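Local structure of amidohydrolase (Thermotoga maritima, 3OOQ) at residues S170-T175 / R229-L234. The protein probably hydrolyses a cyclic amide or related bond, as in other amidohydrolases, and may have allantoinase activity. Sequence-based numbering, arbitrary orientation.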
loop_
_atom_site.group_PDB
_atom_site.type_symbol
_atom_site.label_atom_id
_atom_site.label_comp_id
_atom_site.label_asym_id
_atom_site.label_seq_id
_atom_site.Cartn_x
_atom_site.Cartn_y
_atom_site.Cartn_z
ATOM N N SER F 170 -11.152 -5.323 -17.885
ATOM C CA SER F 170 -10.467 -6.454 -17.285
ATOM C C SER F 170 -10.876 -7.738 -18.008
ATOM O O SER F 170 -10.422 -8.813 -17.647
ATOM C CB SER F 170 -10.811 -6.551 -15.784
ATOM O OG SER F 170 -12.204 -6.750 -15.571
ATOM N N THR F 171 -11.741 -7.620 -19.020
ATOM C CA THR F 171 -12.238 -8.782 -19.768
ATOM C C THR F 171 -12.308 -8.416 -21.255
ATOM O O THR F 171 -12.340 -7.238 -21.610
ATOM C CB THR F 171 -13.676 -9.190 -19.323
ATOM O OG1 THR F 171 -14.575 -8.114 -19.606
ATOM C CG2 THR F 171 -13.747 -9.532 -17.811
ATOM N N ARG F 172 -12.370 -9.425 -22.110
ATOM C CA ARG F 172 -12.677 -9.205 -23.530
ATOM C C ARG F 172 -14.005 -8.474 -23.750
ATOM O O ARG F 172 -14.094 -7.648 -24.644
ATOM C CB ARG F 172 -12.651 -10.539 -24.303
ATOM C CG ARG F 172 -11.232 -11.065 -24.556
ATOM C CD ARG F 172 -11.251 -12.364 -25.387
ATOM N NE ARG F 172 -9.898 -12.762 -25.797
ATOM C CZ ARG F 172 -9.033 -13.445 -25.046
ATOM N NH1 ARG F 172 -9.340 -13.809 -23.802
ATOM N NH2 ARG F 172 -7.837 -13.740 -25.535
HETATM N N MSE F 173 -15.029 -8.776 -22.942
HETATM C CA MSE F 173 -16.323 -8.095 -23.036
HETATM C C MSE F 173 -16.142 -6.593 -22.842
HETATM O O MSE F 173 -16.740 -5.786 -23.561
HETATM C CB MSE F 173 -17.320 -8.579 -21.964
HETATM C CG MSE F 173 -17.495 -10.087 -21.823
HETATM SE SE MSE F 173 -19.033 -10.410 -20.665
HETATM C CE MSE F 173 -18.190 -9.803 -18.960
ATOM N N GLY F 174 -15.336 -6.248 -21.836
ATOM C CA GLY F 174 -15.035 -4.863 -21.494
ATOM C C GLY F 174 -14.219 -4.135 -22.548
ATOM O O GLY F 174 -14.489 -2.977 -22.818
ATOM N N THR F 175 -13.216 -4.797 -23.125
ATOM C CA THR F 175 -12.400 -4.187 -24.209
ATOM C C THR F 175 -13.257 -3.751 -25.413
ATOM O O THR F 175 -13.142 -2.631 -25.905
ATOM C CB THR F 175 -11.324 -5.169 -24.669
ATOM O OG1 THR F 175 -10.503 -5.494 -23.548
ATOM C CG2 THR F 175 -10.451 -4.593 -25.814
ATOM N N ARG F 229 -6.079 -14.221 -31.137
ATOM C CA ARG F 229 -7.022 -15.328 -31.110
ATOM C C ARG F 229 -8.145 -15.112 -32.138
ATOM O O ARG F 229 -8.551 -13.984 -32.383
ATOM C CB ARG F 229 -7.568 -15.524 -29.689
ATOM C CG ARG F 229 -7.990 -16.959 -29.387
ATOM C CD ARG F 229 -8.293 -17.148 -27.898
ATOM N NE ARG F 229 -9.501 -16.423 -27.520
ATOM C CZ ARG F 229 -10.012 -16.372 -26.294
ATOM N NH1 ARG F 229 -9.413 -17.016 -25.287
ATOM N NH2 ARG F 229 -11.130 -15.678 -26.074
ATOM N N ALA F 230 -8.628 -16.189 -32.758
ATOM C CA ALA F 230 -9.578 -16.071 -33.881
ATOM C C ALA F 230 -10.822 -15.242 -33.511
ATOM O O ALA F 230 -11.286 -14.415 -34.313
ATOM C CB ALA F 230 -9.990 -17.482 -34.425
ATOM N N ASP F 231 -11.347 -15.464 -32.306
ATOM C CA ASP F 231 -12.522 -14.728 -31.842
ATOM C C ASP F 231 -12.291 -13.213 -31.700
ATOM O O ASP F 231 -13.199 -12.433 -31.985
ATOM C CB ASP F 231 -13.123 -15.324 -30.545
ATOM C CG ASP F 231 -12.133 -15.347 -29.372
ATOM O OD1 ASP F 231 -10.938 -15.571 -29.585
ATOM O OD2 ASP F 231 -12.550 -15.141 -28.218
ATOM N N ASP F 232 -11.093 -12.813 -31.258
ATOM C CA ASP F 232 -10.756 -11.382 -31.160
ATOM C C ASP F 232 -10.649 -10.731 -32.527
ATOM O O ASP F 232 -11.039 -9.576 -32.677
ATOM C CB ASP F 232 -9.444 -11.147 -30.413
ATOM C CG ASP F 232 -9.557 -11.434 -28.920
ATOM O OD1 ASP F 232 -10.554 -11.011 -28.292
ATOM O OD2 ASP F 232 -8.660 -12.134 -28.410
ATOM N N ILE F 233 -10.094 -11.452 -33.509
ATOM C CA ILE F 233 -10.081 -10.975 -34.906
ATOM C C ILE F 233 -11.504 -10.734 -35.407
ATOM O O ILE F 233 -11.802 -9.702 -35.993
ATOM C CB ILE F 233 -9.340 -11.964 -35.860
ATOM C CG1 ILE F 233 -7.882 -12.194 -35.426
ATOM C CG2 ILE F 233 -9.366 -11.451 -37.296
ATOM C CD1 ILE F 233 -7.262 -13.514 -35.988
ATOM N N LEU F 234 -12.398 -11.671 -35.138
ATOM C CA LEU F 234 -13.793 -11.564 -35.594
ATOM C C LEU F 234 -14.527 -10.436 -34.867
ATOM O O LEU F 234 -15.328 -9.748 -35.468
ATOM C CB LEU F 234 -14.534 -12.891 -35.418
ATOM C CG LEU F 234 -14.024 -14.039 -36.294
ATOM C CD1 LEU F 234 -14.493 -15.375 -35.716
ATOM C CD2 LEU F 234 -14.502 -13.884 -37.741
#
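Arg172 reaches from the first turn of helix 172-198 to the start of helix 230-243, where Arg229 and Asp232 receive its guanidinium. NE gives a nearly straight bond (168°) to Asp232 OD2 at 3.0 Å. Asp232 OD2 lies in the guanidinium plane of Arg172 and accepts through its syn lone pair. Weaker bonds run from NE to OD1 and from NH2 to OD2. The carboxylate is almost coplanar with the guanidinium and sits at its edge. The chain of Arg172 is extended from CG to NE, which carries the group across the gap between the helices.

The guanidinium of Arg229 lies flat over one face of the Arg172 guanidinium, centres 3.3 Å apart and planes at 14°. The two groups stack face to face. Arg229 grips Asp231 side-on: its NE donates to Asp231 OD1 at 2.7 Å and its NH2 to Asp231 OD2 at 2.6 Å. A bend at chi3 (69°) turns Arg229 back to this carboxylate, two residues on. The amidohydrolase family belongs to the TIM-barrel clan, and helix 230-243 follows the parallel strand 223-227. The two aspartates probably offset the like charges of the stacked arginines. Asp79 of the second subunit forms a salt bridge with Arg172 NH1, so the cluster also lies at a subunit interface. A leucine in place of Arg229 would probably leave Asp231 without its two-pronged partner and strip the flat cover from one face of Arg172.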